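Local coordinates for Hsp70/Hsp90 co-chaperone CNS1 (Saccharomyces cerevisiae, PDB 6HFM), which acts as a co-chaperone that binds Hsp90 and Hsp70, stimulates the ATPase of the Hsp70 SSA1 and serves a subset of Hsp90 functions, at residues 11-16 and 45-50; 28-33 and 61-66; 94-99 and 141-146. All coordinates share one frame; numbering follows the deposited sequence.

Interaction 1: residues 11-16 and 45-50; sequences SAMTLR and SQLIYP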
ATOM      1  N   SER A  11       2.516  20.778  -0.354  1.00 22.51           N
ATOM      2  CA  SER A  11       1.935  21.354  -1.574  1.00 22.39           C
ATOM      3  C   SER A  11       1.974  20.370  -2.751  1.00 21.09           C
ATOM      4  O   SER A  11       1.040  20.319  -3.558  1.00 21.13           O
ATOM      5  CB  SER A  11       2.653  22.654  -1.955  1.00 23.81           C
ATOM      6  OG  SER A  11       2.506  23.635  -0.938  1.00 26.16           O
ATOM      7  N   ALA A  12       3.048  19.585  -2.826  1.00 19.08           N
ATOM      8  CA  ALA A  12       3.201  18.564  -3.864  1.00 19.06           C
ATOM      9  C   ALA A  12       2.238  17.388  -3.685  1.00 19.36           C
ATOM     10  O   ALA A  12       1.747  16.829  -4.669  1.00 18.65           O
ATOM     11  CB  ALA A  12       4.633  18.064  -3.894  1.00 19.08           C
ATOM     12  N   MET A  13       1.983  17.008  -2.432  1.00 19.35           N
ATOM     13  CA  MET A  13       1.056  15.910  -2.139  1.00 19.99           C
ATOM     14  C   MET A  13      -0.411  16.303  -2.353  1.00 19.72           C
ATOM     15  O   MET A  13      -1.190  15.474  -2.823  1.00 19.71           O
ATOM     16  CB  MET A  13       1.304  15.351  -0.735  1.00 20.00           C
ATOM     17  CG  MET A  13       2.601  14.549  -0.638  1.00 20.42           C
ATOM     18  SD  MET A  13       2.975  13.933   1.016  1.00 21.62           S
ATOM     19  CE  MET A  13       1.703  12.689   1.217  1.00 22.13           C
ATOM     20  N   THR A  14      -0.785  17.553  -2.051  1.00 20.67           N
ATOM     21  CA  THR A  14      -2.145  18.031  -2.307  0.50 21.06           C
ATOM     22  C   THR A  14      -2.416  18.119  -3.815  1.00 20.68           C
ATOM     23  O   THR A  14      -3.516  17.814  -4.270  1.00 21.34           O
ATOM     24  CB  THR A  14      -2.414  19.393  -1.625  0.50 21.15           C
ATOM     25  OG1 THR A  14      -2.066  19.311  -0.237  0.50 22.56           O
ATOM     26  CG2 THR A  14      -3.883  19.782  -1.743  0.50 20.72           C
ATOM     27  N   LEU A  15      -1.405  18.519  -4.592  1.00 20.47           N
ATOM     28  CA  LEU A  15      -1.529  18.528  -6.058  1.00 20.59           C
ATOM     29  C   LEU A  15      -1.840  17.130  -6.589  1.00 19.98           C
ATOM     30  O   LEU A  15      -2.646  16.969  -7.501  1.00 21.25           O
ATOM     31  CB  LEU A  15      -0.244  19.043  -6.715  1.00 20.60           C
ATOM     32  CG  LEU A  15      -0.227  19.070  -8.248  1.00 21.85           C
ATOM     33  CD1 LEU A  15      -1.187  20.124  -8.784  1.00 22.45           C
ATOM     34  CD2 LEU A  15       1.184  19.313  -8.752  1.00 22.19           C
ATOM     35  N   ARG A  16      -1.197  16.128  -5.992  1.00 19.15           N
ATOM     36  CA  ARG A  16      -1.407  14.718  -6.333  1.00 19.06           C
ATOM     37  C   ARG A  16      -2.709  14.109  -5.763  1.00 19.25           C
ATOM     38  O   ARG A  16      -2.951  12.912  -5.940  1.00 19.36           O
ATOM     39  CB  ARG A  16      -0.203  13.900  -5.846  1.00 18.88           C
ATOM     40  CG  ARG A  16       1.093  14.134  -6.615  1.00 18.75           C
ATOM     41  CD  ARG A  16       2.261  13.539  -5.855  1.00 19.13           C
ATOM     42  NE  ARG A  16       3.503  13.438  -6.621  1.00 18.68           N
ATOM     43  CZ  ARG A  16       4.337  14.443  -6.884  1.00 18.68           C
ATOM     44  NH1 ARG A  16       4.054  15.694  -6.517  1.00 19.60           N
ATOM     45  NH2 ARG A  16       5.455  14.196  -7.572  1.00 19.17           N
ATOM     46  N   SER A  45       9.345  15.843  -9.352  1.00 19.99           N
ATOM     47  CA  SER A  45      10.210  14.685  -9.137  1.00 20.38           C
ATOM     48  C   SER A  45       9.407  13.574  -8.470  1.00 20.79           C
ATOM     49  O   SER A  45       8.290  13.797  -7.989  1.00 19.88           O
ATOM     50  CB  SER A  45      11.454  15.058  -8.323  1.00 19.83           C
ATOM     51  OG  SER A  45      11.157  15.410  -6.988  1.00 20.06           O
ATOM     52  N   GLN A  46       9.965  12.370  -8.465  1.00 21.20           N
ATOM     53  CA  GLN A  46       9.230  11.205  -7.978  1.00 21.20           C
ATOM     54  C   GLN A  46       9.033  11.268  -6.467  1.00 18.66           C
ATOM     55  O   GLN A  46       9.992  11.415  -5.714  1.00 18.58           O
ATOM     56  CB  GLN A  46       9.941   9.907  -8.359  1.00 23.45           C
ATOM     57  CG  GLN A  46      10.002   9.676  -9.858  1.00 26.47           C
ATOM     58  CD  GLN A  46      10.876   8.498 -10.244  1.00 29.49           C
ATOM     59  OE1 GLN A  46      10.837   7.439  -9.610  1.00 27.19           O
ATOM     60  NE2 GLN A  46      11.666   8.673 -11.303  1.00 32.07           N
ATOM     61  N   LEU A  47       7.774  11.198  -6.047  1.00 17.01           N
ATOM     62  CA  LEU A  47       7.417  10.993  -4.648  1.00 16.71           C
ATOM     63  C   LEU A  47       7.741   9.552  -4.256  1.00 16.94           C
ATOM     64  O   LEU A  47       7.380   8.612  -4.966  1.00 18.41           O
ATOM     65  CB  LEU A  47       5.936  11.289  -4.430  1.00 16.62           C
ATOM     66  CG  LEU A  47       5.410  11.245  -2.993  1.00 17.25           C
ATOM     67  CD1 LEU A  47       6.103  12.255  -2.093  1.00 18.41           C
ATOM     68  CD2 LEU A  47       3.903  11.465  -2.974  1.00 17.41           C
ATOM     69  N   ILE A  48       8.425   9.396  -3.125  1.00 16.41           N
ATOM     70  CA  ILE A  48       8.897   8.097  -2.643  1.00 16.76           C
ATOM     71  C   ILE A  48       8.308   7.875  -1.247  1.00 17.07           C
ATOM     72  O   ILE A  48       8.485   8.720  -0.365  1.00 19.15           O
ATOM     73  CB  ILE A  48      10.436   8.064  -2.578  1.00 17.85           C
ATOM     74  CG1 ILE A  48      11.036   8.263  -3.976  1.00 20.05           C
ATOM     75  CG2 ILE A  48      10.931   6.743  -2.006  1.00 18.28           C
ATOM     76  CD1 ILE A  48      12.492   8.678  -3.976  1.00 22.84           C
ATOM     77  N   TYR A  49       7.624   6.745  -1.054  1.00 17.51           N
ATOM     78  CA  TYR A  49       7.026   6.398   0.246  1.00 16.60           C
ATOM     79  C   TYR A  49       7.307   4.938   0.608  1.00 17.13           C
ATOM     80  O   TYR A  49       7.575   4.126  -0.277  1.00 17.50           O
ATOM     81  CB  TYR A  49       5.513   6.684   0.296  1.00 17.70           C
ATOM     82  CG  TYR A  49       4.762   6.720  -1.030  1.00 17.40           C
ATOM     83  CD1 TYR A  49       4.751   5.625  -1.882  1.00 17.88           C
ATOM     84  CD2 TYR A  49       4.021   7.853  -1.407  1.00 18.18           C
ATOM     85  CE1 TYR A  49       4.064   5.656  -3.088  1.00 18.01           C
ATOM     86  CE2 TYR A  49       3.324   7.887  -2.605  1.00 18.56           C
ATOM     87  CZ  TYR A  49       3.347   6.788  -3.444  1.00 18.47           C
ATOM     88  OH  TYR A  49       2.650   6.813  -4.632  1.00 20.32           O
ATOM     89  N   PRO A  50       7.240   4.599   1.911  1.00 17.08           N
ATOM     90  CA  PRO A  50       7.382   3.202   2.295  1.00 16.94           C
ATOM     91  C   PRO A  50       6.135   2.397   1.936  1.00 16.41           C
ATOM     92  O   PRO A  50       5.082   2.971   1.638  1.00 16.70           O
ATOM     93  CB  PRO A  50       7.558   3.268   3.826  1.00 18.36           C
ATOM     94  CG  PRO A  50       7.580   4.717   4.191  1.00 19.01           C
ATOM     95  CD  PRO A  50       6.892   5.426   3.073  1.00 18.49           C
TER

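Interaction 2: residues 28-33 and 61-66; sequences ELLNEG and FDFVGE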
ATOM      1  N   GLU A  28       6.268  -0.241  14.274  1.00 27.53           N
ATOM      2  CA  GLU A  28       7.504   0.463  14.642  1.00 30.28           C
ATOM      3  C   GLU A  28       8.430   0.728  13.447  1.00 26.50           C
ATOM      4  O   GLU A  28       9.186   1.693  13.450  1.00 27.70           O
ATOM      5  CB  GLU A  28       8.245  -0.302  15.751  1.00 37.96           C
ATOM      6  CG  GLU A  28       7.520  -0.272  17.095  1.00 46.74           C
ATOM      7  CD  GLU A  28       8.009  -1.310  18.095  1.00 58.14           C
ATOM      8  OE1 GLU A  28       9.100  -1.888  17.898  1.00 65.36           O
ATOM      9  OE2 GLU A  28       7.292  -1.547  19.092  1.00 65.18           O
ATOM     10  N   LEU A  29       8.337  -0.105  12.410  1.00 24.56           N
ATOM     11  CA  LEU A  29       9.118   0.100  11.183  1.00 25.33           C
ATOM     12  C   LEU A  29       8.852   1.436  10.478  1.00 24.19           C
ATOM     13  O   LEU A  29       9.707   1.903   9.726  1.00 24.38           O
ATOM     14  CB  LEU A  29       8.881  -1.044  10.194  1.00 27.87           C
ATOM     15  CG  LEU A  29       9.402  -2.422  10.615  1.00 30.97           C
ATOM     16  CD1 LEU A  29       8.803  -3.490   9.722  1.00 32.23           C
ATOM     17  CD2 LEU A  29      10.921  -2.474  10.561  1.00 33.23           C
ATOM     18  N   LEU A  30       7.679   2.034  10.716  1.00 23.81           N
ATOM     19  CA  LEU A  30       7.337   3.364  10.183  1.00 23.68           C
ATOM     20  C   LEU A  30       7.682   4.561  11.100  1.00 26.10           C
ATOM     21  O   LEU A  30       7.287   5.688  10.792  1.00 26.29           O
ATOM     22  CB  LEU A  30       5.830   3.418   9.879  1.00 23.12           C
ATOM     23  CG  LEU A  30       5.241   2.415   8.893  1.00 24.19           C
ATOM     24  CD1 LEU A  30       3.726   2.520   8.888  1.00 25.38           C
ATOM     25  CD2 LEU A  30       5.788   2.642   7.492  1.00 25.95           C
ATOM     26  N   ASN A  31       8.405   4.346  12.205  1.00 27.56           N
ATOM     27  CA  ASN A  31       8.578   5.409  13.219  1.00 29.91           C
ATOM     28  C   ASN A  31       9.292   6.676  12.712  1.00 30.64           C
ATOM     29  O   ASN A  31       9.016   7.778  13.203  1.00 29.40           O
ATOM     30  CB  ASN A  31       9.282   4.878  14.480  1.00 31.62           C
ATOM     31  CG  ASN A  31      10.783   4.730  14.299  1.00 32.96           C
ATOM     32  OD1 ASN A  31      11.555   5.613  14.681  1.00 38.77           O
ATOM     33  ND2 ASN A  31      11.203   3.628  13.698  1.00 36.89           N
ATOM     34  N   GLU A  32      10.196   6.516  11.741  1.00 32.32           N
ATOM     35  CA  GLU A  32      10.971   7.644  11.200  1.00 33.99           C
ATOM     36  C   GLU A  32      10.168   8.531  10.236  1.00 29.86           C
ATOM     37  O   GLU A  32      10.544   9.681  10.000  1.00 29.94           O
ATOM     38  CB  GLU A  32      12.257   7.149  10.524  1.00 39.22           C
ATOM     39  CG  GLU A  32      13.190   6.385  11.461  1.00 45.09           C
ATOM     40  CD  GLU A  32      14.379   5.761  10.749  1.00 51.21           C
ATOM     41  OE1 GLU A  32      14.173   5.063   9.730  1.00 57.67           O
ATOM     42  OE2 GLU A  32      15.521   5.956  11.218  1.00 58.73           O
ATOM     43  N   GLY A  33       9.075   8.008   9.678  1.00 27.62           N
ATOM     44  CA  GLY A  33       8.189   8.808   8.825  1.00 26.54           C
ATOM     45  C   GLY A  33       8.822   9.244   7.512  1.00 26.90           C
ATOM     46  O   GLY A  33       8.627  10.384   7.074  1.00 27.98           O
ATOM     47  N   PHE A  61       3.963 -10.414   6.749  1.00 24.36           N
ATOM     48  CA  PHE A  61       4.034  -9.166   5.993  1.00 23.51           C
ATOM     49  C   PHE A  61       5.477  -8.797   5.669  1.00 23.67           C
ATOM     50  O   PHE A  61       6.411  -9.259   6.332  1.00 24.46           O
ATOM     51  CB  PHE A  61       3.291  -8.015   6.713  1.00 24.94           C
ATOM     52  CG  PHE A  61       4.019  -7.435   7.900  1.00 24.96           C
ATOM     53  CD1 PHE A  61       4.663  -6.200   7.804  1.00 26.14           C
ATOM     54  CD2 PHE A  61       4.022  -8.095   9.124  1.00 27.17           C
ATOM     55  CE1 PHE A  61       5.320  -5.650   8.900  1.00 27.71           C
ATOM     56  CE2 PHE A  61       4.678  -7.548  10.225  1.00 28.48           C
ATOM     57  CZ  PHE A  61       5.325  -6.325  10.113  1.00 29.01           C
ATOM     58  N   ASP A  62       5.637  -7.991   4.623  1.00 22.27           N
ATOM     59  CA  ASP A  62       6.928  -7.432   4.236  1.00 22.42           C
ATOM     60  C   ASP A  62       6.899  -5.923   4.425  1.00 21.46           C
ATOM     61  O   ASP A  62       5.831  -5.303   4.419  1.00 20.82           O
ATOM     62  CB  ASP A  62       7.238  -7.713   2.762  1.00 24.47           C
ATOM     63  CG  ASP A  62       7.493  -9.176   2.460  1.00 26.57           C
ATOM     64  OD1 ASP A  62       7.837  -9.958   3.365  1.00 31.78           O
ATOM     65  OD2 ASP A  62       7.356  -9.542   1.274  1.00 29.46           O
ATOM     66  N   PHE A  63       8.085  -5.349   4.585  1.00 20.96           N
ATOM     67  CA  PHE A  63       8.273  -3.909   4.638  1.00 21.31           C
ATOM     68  C   PHE A  63       9.305  -3.503   3.590  1.00 21.85           C
ATOM     69  O   PHE A  63      10.404  -4.056   3.551  1.00 23.76           O
ATOM     70  CB  PHE A  63       8.745  -3.485   6.026  1.00 22.99           C
ATOM     71  CG  PHE A  63       9.076  -2.022   6.133  1.00 24.82           C
ATOM     72  CD1 PHE A  63       8.067  -1.073   6.099  1.00 25.91           C
ATOM     73  CD2 PHE A  63      10.399  -1.591   6.251  1.00 26.51           C
ATOM     74  CE1 PHE A  63       8.361   0.280   6.189  1.00 27.18           C
ATOM     75  CE2 PHE A  63      10.697  -0.240   6.348  1.00 27.50           C
ATOM     76  CZ  PHE A  63       9.675   0.695   6.314  1.00 26.62           C
ATOM     77  N   VAL A  64       8.939  -2.542   2.744  1.00 20.49           N
ATOM     78  CA  VAL A  64       9.840  -1.988   1.736  1.00 21.14           C
ATOM     79  C   VAL A  64       9.984  -0.505   2.059  1.00 20.51           C
ATOM     80  O   VAL A  64       9.005   0.235   2.020  1.00 21.84           O
ATOM     81  CB  VAL A  64       9.286  -2.210   0.312  1.00 22.57           C
ATOM     82  CG1 VAL A  64      10.207  -1.606  -0.741  1.00 22.63           C
ATOM     83  CG2 VAL A  64       9.107  -3.700   0.047  1.00 23.28           C
ATOM     84  N   GLY A  65      11.204  -0.080   2.389  1.00 21.05           N
ATOM     85  CA  GLY A  65      11.444   1.274   2.876  1.00 21.65           C
ATOM     86  C   GLY A  65      11.159   2.387   1.888  1.00 21.17           C
ATOM     87  O   GLY A  65      10.727   3.469   2.298  1.00 22.25           O
ATOM     88  N   GLU A  66      11.411   2.127   0.602  1.00 22.32           N
ATOM     89  CA  GLU A  66      11.242   3.117  -0.472  1.00 22.99           C
ATOM     90  C   GLU A  66      10.594   2.503  -1.712  1.00 22.53           C
ATOM     91  O   GLU A  66      11.135   1.568  -2.312  1.00 25.47           O
ATOM     92  CB  GLU A  66      12.597   3.708  -0.864  1.00 24.77           C
ATOM     93  CG  GLU A  66      13.247   4.534   0.230  1.00 27.98           C
ATOM     94  CD  GLU A  66      14.526   5.218  -0.217  1.00 33.99           C
ATOM     95  OE1 GLU A  66      15.082   4.855  -1.278  1.00 39.84           O
ATOM     96  OE2 GLU A  66      14.967   6.142   0.498  1.00 38.37           O
TER

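Interaction 3: residues 94-99 and 141-146; sequences ENFTPK and IYIVPK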
ATOM      1  N   GLU A  94       1.811 -22.318  -2.377  1.00 34.36           N
ATOM      2  CA  GLU A  94       2.055 -22.522  -3.812  1.00 36.54           C
ATOM      3  C   GLU A  94       1.371 -21.519  -4.754  1.00 33.87           C
ATOM      4  O   GLU A  94       1.798 -21.366  -5.898  1.00 32.82           O
ATOM      5  CB  GLU A  94       1.686 -23.962  -4.236  1.00 39.64           C
ATOM      6  CG  GLU A  94       0.202 -24.343  -4.138  1.00 43.27           C
ATOM      7  CD  GLU A  94      -0.253 -24.776  -2.748  1.00 47.41           C
ATOM      8  OE1 GLU A  94       0.522 -24.644  -1.774  1.00 48.89           O
ATOM      9  OE2 GLU A  94      -1.406 -25.244  -2.623  1.00 52.12           O
ATOM     10  N   ASN A  95       0.316 -20.850  -4.284  1.00 31.30           N
ATOM     11  CA  ASN A  95      -0.418 -19.879  -5.111  1.00 30.57           C
ATOM     12  C   ASN A  95       0.094 -18.437  -5.010  1.00 30.08           C
ATOM     13  O   ASN A  95      -0.540 -17.531  -5.552  1.00 29.81           O
ATOM     14  CB  ASN A  95      -1.916 -19.939  -4.783  1.00 31.74           C
ATOM     15  CG  ASN A  95      -2.519 -21.314  -5.041  1.00 33.74           C
ATOM     16  OD1 ASN A  95      -3.279 -21.830  -4.224  1.00 35.11           O
ATOM     17  ND2 ASN A  95      -2.181 -21.910  -6.178  1.00 33.05           N
ATOM     18  N   PHE A  96       1.233 -18.218  -4.347  1.00 28.03           N
ATOM     19  CA  PHE A  96       1.852 -16.888  -4.295  1.00 28.18           C
ATOM     20  C   PHE A  96       2.839 -16.691  -5.450  1.00 27.92           C
ATOM     21  O   PHE A  96       4.056 -16.731  -5.269  1.00 30.58           O
ATOM     22  CB  PHE A  96       2.498 -16.635  -2.928  1.00 26.59           C
ATOM     23  CG  PHE A  96       1.496 -16.407  -1.827  1.00 25.60           C
ATOM     24  CD1 PHE A  96       1.154 -15.112  -1.436  1.00 26.13           C
ATOM     25  CD2 PHE A  96       0.871 -17.477  -1.198  1.00 26.08           C
ATOM     26  CE1 PHE A  96       0.219 -14.896  -0.430  1.00 25.12           C
ATOM     27  CE2 PHE A  96      -0.066 -17.266  -0.196  1.00 25.30           C
ATOM     28  CZ  PHE A  96      -0.388 -15.973   0.193  1.00 25.21           C
ATOM     29  N   THR A  97       2.278 -16.495  -6.642  1.00 28.34           N
ATOM     30  CA  THR A  97       3.034 -16.137  -7.846  1.00 29.66           C
ATOM     31  C   THR A  97       2.431 -14.843  -8.395  1.00 29.37           C
ATOM     32  O   THR A  97       1.302 -14.500  -8.042  1.00 28.74           O
ATOM     33  CB  THR A  97       2.965 -17.234  -8.932  1.00 30.88           C
ATOM     34  OG1 THR A  97       1.667 -17.244  -9.539  1.00 28.16           O
ATOM     35  CG2 THR A  97       3.266 -18.609  -8.343  1.00 32.57           C
ATOM     36  N   PRO A  98       3.166 -14.123  -9.260  1.00 28.69           N
ATOM     37  CA  PRO A  98       2.646 -12.855  -9.793  1.00 28.18           C
ATOM     38  C   PRO A  98       1.283 -12.923 -10.498  1.00 28.90           C
ATOM     39  O   PRO A  98       0.477 -12.006 -10.342  1.00 33.56           O
ATOM     40  CB  PRO A  98       3.739 -12.421 -10.771  1.00 29.20           C
ATOM     41  CG  PRO A  98       4.981 -12.986 -10.191  1.00 30.23           C
ATOM     42  CD  PRO A  98       4.580 -14.322  -9.635  1.00 29.86           C
ATOM     43  N   LYS A  99       1.033 -13.990 -11.260  1.00 28.12           N
ATOM     44  CA  LYS A  99      -0.256 -14.176 -11.942  1.00 30.53           C
ATOM     45  C   LYS A  99      -1.364 -14.591 -10.974  1.00 29.88           C
ATOM     46  O   LYS A  99      -2.479 -14.078 -11.056  1.00 31.50           O
ATOM     47  CB  LYS A  99      -0.138 -15.223 -13.064  1.00 34.94           C
ATOM     48  CG  LYS A  99      -1.424 -15.524 -13.837  1.00 38.89           C
ATOM     49  CD  LYS A  99      -2.056 -14.273 -14.427  1.00 42.56           C
ATOM     50  CE  LYS A  99      -3.105 -14.602 -15.475  1.00 45.31           C
ATOM     51  NZ  LYS A  99      -3.556 -13.373 -16.184  1.00 47.22           N
ATOM     52  N   ILE A 141      -0.791  -2.559   1.192  1.00 16.99           N
ATOM     53  CA  ILE A 141      -1.409  -3.441   0.194  1.00 16.11           C
ATOM     54  C   ILE A 141      -1.573  -4.834   0.794  1.00 16.42           C
ATOM     55  O   ILE A 141      -0.825  -5.225   1.703  1.00 17.54           O
ATOM     56  CB  ILE A 141      -0.627  -3.470  -1.158  1.00 17.37           C
ATOM     57  CG1 ILE A 141       0.700  -4.223  -1.061  1.00 18.03           C
ATOM     58  CG2 ILE A 141      -0.392  -2.051  -1.663  1.00 17.60           C
ATOM     59  CD1 ILE A 141       1.328  -4.517  -2.410  1.00 18.60           C
ATOM     60  N   TYR A 142      -2.566  -5.557   0.283  1.00 16.21           N
ATOM     61  CA  TYR A 142      -2.849  -6.931   0.687  1.00 16.35           C
ATOM     62  C   TYR A 142      -2.675  -7.824  -0.530  1.00 17.91           C
ATOM     63  O   TYR A 142      -3.338  -7.625  -1.545  1.00 19.09           O
ATOM     64  CB  TYR A 142      -4.282  -7.053   1.239  1.00 16.82           C
ATOM     65  CG  TYR A 142      -4.554  -6.143   2.423  1.00 17.06           C
ATOM     66  CD1 TYR A 142      -4.349  -6.581   3.729  1.00 17.67           C
ATOM     67  CD2 TYR A 142      -4.980  -4.826   2.231  1.00 17.37           C
ATOM     68  CE1 TYR A 142      -4.576  -5.742   4.820  1.00 17.63           C
ATOM     69  CE2 TYR A 142      -5.217  -3.982   3.309  1.00 18.75           C
ATOM     70  CZ  TYR A 142      -5.008  -4.437   4.598  1.00 18.69           C
ATOM     71  OH  TYR A 142      -5.237  -3.586   5.656  1.00 21.18           O
ATOM     72  N   ILE A 143      -1.778  -8.807  -0.429  1.00 17.99           N
ATOM     73  CA  ILE A 143      -1.553  -9.767  -1.509  1.00 18.39           C
ATOM     74  C   ILE A 143      -2.236 -11.074  -1.112  1.00 18.56           C
ATOM     75  O   ILE A 143      -1.887 -11.683  -0.097  1.00 19.49           O
ATOM     76  CB  ILE A 143      -0.044  -9.928  -1.811  1.00 19.83           C
ATOM     77  CG1 ILE A 143       0.477  -8.630  -2.446  1.00 20.65           C
ATOM     78  CG2 ILE A 143       0.207 -11.116  -2.736  1.00 20.54           C
ATOM     79  CD1 ILE A 143       1.963  -8.598  -2.754  1.00 21.47           C
ATOM     80  N   VAL A 144      -3.243 -11.469  -1.895  1.00 18.74           N
ATOM     81  CA  VAL A 144      -4.081 -12.641  -1.590  1.00 19.57           C
ATOM     82  C   VAL A 144      -4.282 -13.477  -2.857  1.00 19.34           C
ATOM     83  O   VAL A 144      -4.680 -12.943  -3.881  1.00 19.63           O
ATOM     84  CB  VAL A 144      -5.467 -12.212  -1.045  1.00 19.99           C
ATOM     85  CG1 VAL A 144      -6.309 -13.429  -0.667  1.00 21.00           C
ATOM     86  CG2 VAL A 144      -5.305 -11.304   0.169  1.00 19.94           C
ATOM     87  N   PRO A 145      -4.035 -14.798  -2.791  1.00 20.80           N
ATOM     88  CA  PRO A 145      -4.314 -15.608  -3.983  1.00 21.64           C
ATOM     89  C   PRO A 145      -5.738 -15.429  -4.506  1.00 20.94           C
ATOM     90  O   PRO A 145      -6.673 -15.338  -3.707  1.00 21.17           O
ATOM     91  CB  PRO A 145      -4.110 -17.038  -3.484  1.00 22.40           C
ATOM     92  CG  PRO A 145      -3.121 -16.903  -2.380  1.00 23.49           C
ATOM     93  CD  PRO A 145      -3.450 -15.602  -1.706  1.00 22.75           C
ATOM     94  N   LYS A 146      -5.892 -15.361  -5.827  1.00 22.73           N
ATOM     95  CA  LYS A 146      -7.209 -15.243  -6.459  1.00 25.89           C
ATOM     96  C   LYS A 146      -8.199 -16.281  -5.913  1.00 24.47           C
ATOM     97  O   LYS A 146      -9.352 -15.955  -5.628  1.00 25.84           O
ATOM     98  CB  LYS A 146      -7.076 -15.379  -7.985  1.00 30.99           C
ATOM     99  CG  LYS A 146      -8.377 -15.220  -8.764  1.00 37.36           C
ATOM    100  CD  LYS A 146      -8.145 -15.352 -10.265  1.00 45.35           C
ATOM    101  CE  LYS A 146      -9.394 -15.837 -10.987  1.00 52.57           C
ATOM    102  NZ  LYS A 146      -9.103 -16.215 -12.397  1.00 58.25           N
TER

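Interaction 1: residues 11-16 and 45-50
Met13, in the last turn of helix 4-15, and Arg16, just after the helix, meet Leu47, at the start of strand 47-55. The contact docks a helix end against strand 47-55 of the mixed sheet in the C-terminal wheel domain of Cns1. Its apolar part centres on one methyl group. Leu47 CD2 lies 3.9 Å from Arg16 CD and 4.1 Å from Met13 CG. Leu47 has CG anti to its backbone N (chi1 -175°), and its CB points toward the helix. The Met13 and Leu47 side chains cross at about a right angle, while Arg16 runs obliquely past Leu47. The aliphatic part of Arg16 is extended from CG to NE, which lays NE alongside Leu47 CB and brings NH2 up to Ser45 O.

The polar part gathers round that guanidinium. NE forms a salt bridge with Glu69, whose carboxylate also accepts a hydrogen bond from Leu47 N. Glu69 thus links the arginine to the strand. NH1 bonds to Phe43 O. Arg16 NH1 also reaches back to Ala12 O, 3.2 Å away, so the head group is tied to its own helix. Arg16 NH2 approaches Ser45 O to 2.9 Å near the guanidinium plane, but the angle is too poor for a hydrogen bond. Ser45 OG turns elsewhere, to Asp42 O and Asp39 N. A leucine in place of Arg16 would probably leave Glu69 without its charged partner and cut the polar ties from the helix end to Phe43. In the bond from Arg16 NH1 to Ala12 O the N-H...O angle is 161°, with the oxygen in the guanidinium plane and the nitrogen well above the carbonyl plane.

Interaction 2: residues 28-33 and 61-66
Leu29 and Phe63 are the closest backbone pair, with their CA atoms 7.7 Å apart. Residues 28-30 form a 3-10 segment, and a type I beta turn follows from Leu30 to Gly33. The other segment runs along strand 60-68 and turns a corner at Gly65. No hydrogen bond joins the two segments. Phe63 has CG anti to its backbone N (chi1 175°), which brings the ring under Leu29 CB. That atom sits over the centre of the Phe63 ring, 4.0 Å from the centroid and only 4° off the ring normal. This is a CH-pi contact. Gly65 N lies above the opposite face, offset toward the rim. Leu29 CD1 slides past to touch Phe63 CB at 3.7 Å.

A loop thus packs on strand 60-68, which pairs antiparallel with strand 47-55 in the mixed sheet of the wheel domain. Leu30 CD2 comes to the ring edge, 3.7 Å from Phe63 CE1, and Leu30 also touches Leu52 of strand 47-55. Phe61 adds a looser contact, from CE1 to Leu29 CD1 at 4.2 Å. Within the loop, Glu28 O accepts from both Asn31 N and Asn31 ND2. The Asn31 ND2 to Glu28 O bond is 2.8 Å long, and its donor lies nearly along the C=O axis.

Interaction 3: residues 94-99 and 141-146
Phe96 and Pro145 form the tight part of this contact. Pro145 CG lies over one face of the Phe96 ring, offset toward the rim, in a CH-pi contact of 4.0 Å to the centroid. Pro145 CD is closer to a single ring atom, 3.6 Å from Phe96 CZ. The Phe96 and Pro145 side chains cross obliquely. Phe96 is the centre of an inverse gamma turn, and its CG stands anti to its carbonyl carbon (chi1 -72°), which swings the ring over to the strand. The same ring meets the backbone of Ile143 at its edge, where Phe96 CE1 is 3.9 Å from Ile143 O. Ile143 CG2 touches Phe96 CD1 more loosely, at 4.3 Å. Phe96 is buried; it also stacks with Phe88 and touches Tyr55 of strand 47-55.

The outer side is thinner. Asn95, which is partly exposed, brings its CB to 3.9 Å from Pro145 CB. No hydrogen bond crosses the contact, so apolar packing carries it. Pro145 has no backbone N-H to offer at the end of its strand, and its ring serves as a packing surface instead. Strand 139-145 runs between strands 47-55 and 101-106 in the mixed sheet, and helix 146-155 follows it directly. A proline ring laid over an aromatic face is a well-known CH-pi pairing, and in this wheel domain it fastens the loop before strand 101-106 to the end of strand 139-145.

How the interactions relate
All three contacts reach the same mixed sheet. Interactions 1 and 2 have centres 17 Å apart and touch where strands 47-55 and 60-68 run side by side. Pro50 CB packs 3.5 Å from Gly65 O, and Ile48 CG2 lies 3.6 Å from Glu66 CB. Their segments alternate along the chain. Interaction 3 follows both in sequence. Its centre is 28 Å from that of interaction 1, on the opposite side of the chain's centre, and 21 Å from that of interaction 2. It touches neither. A magnesium ion bound at Asn17 and Leu125 lies about 8 Å from the Arg16 side chain of interaction 1.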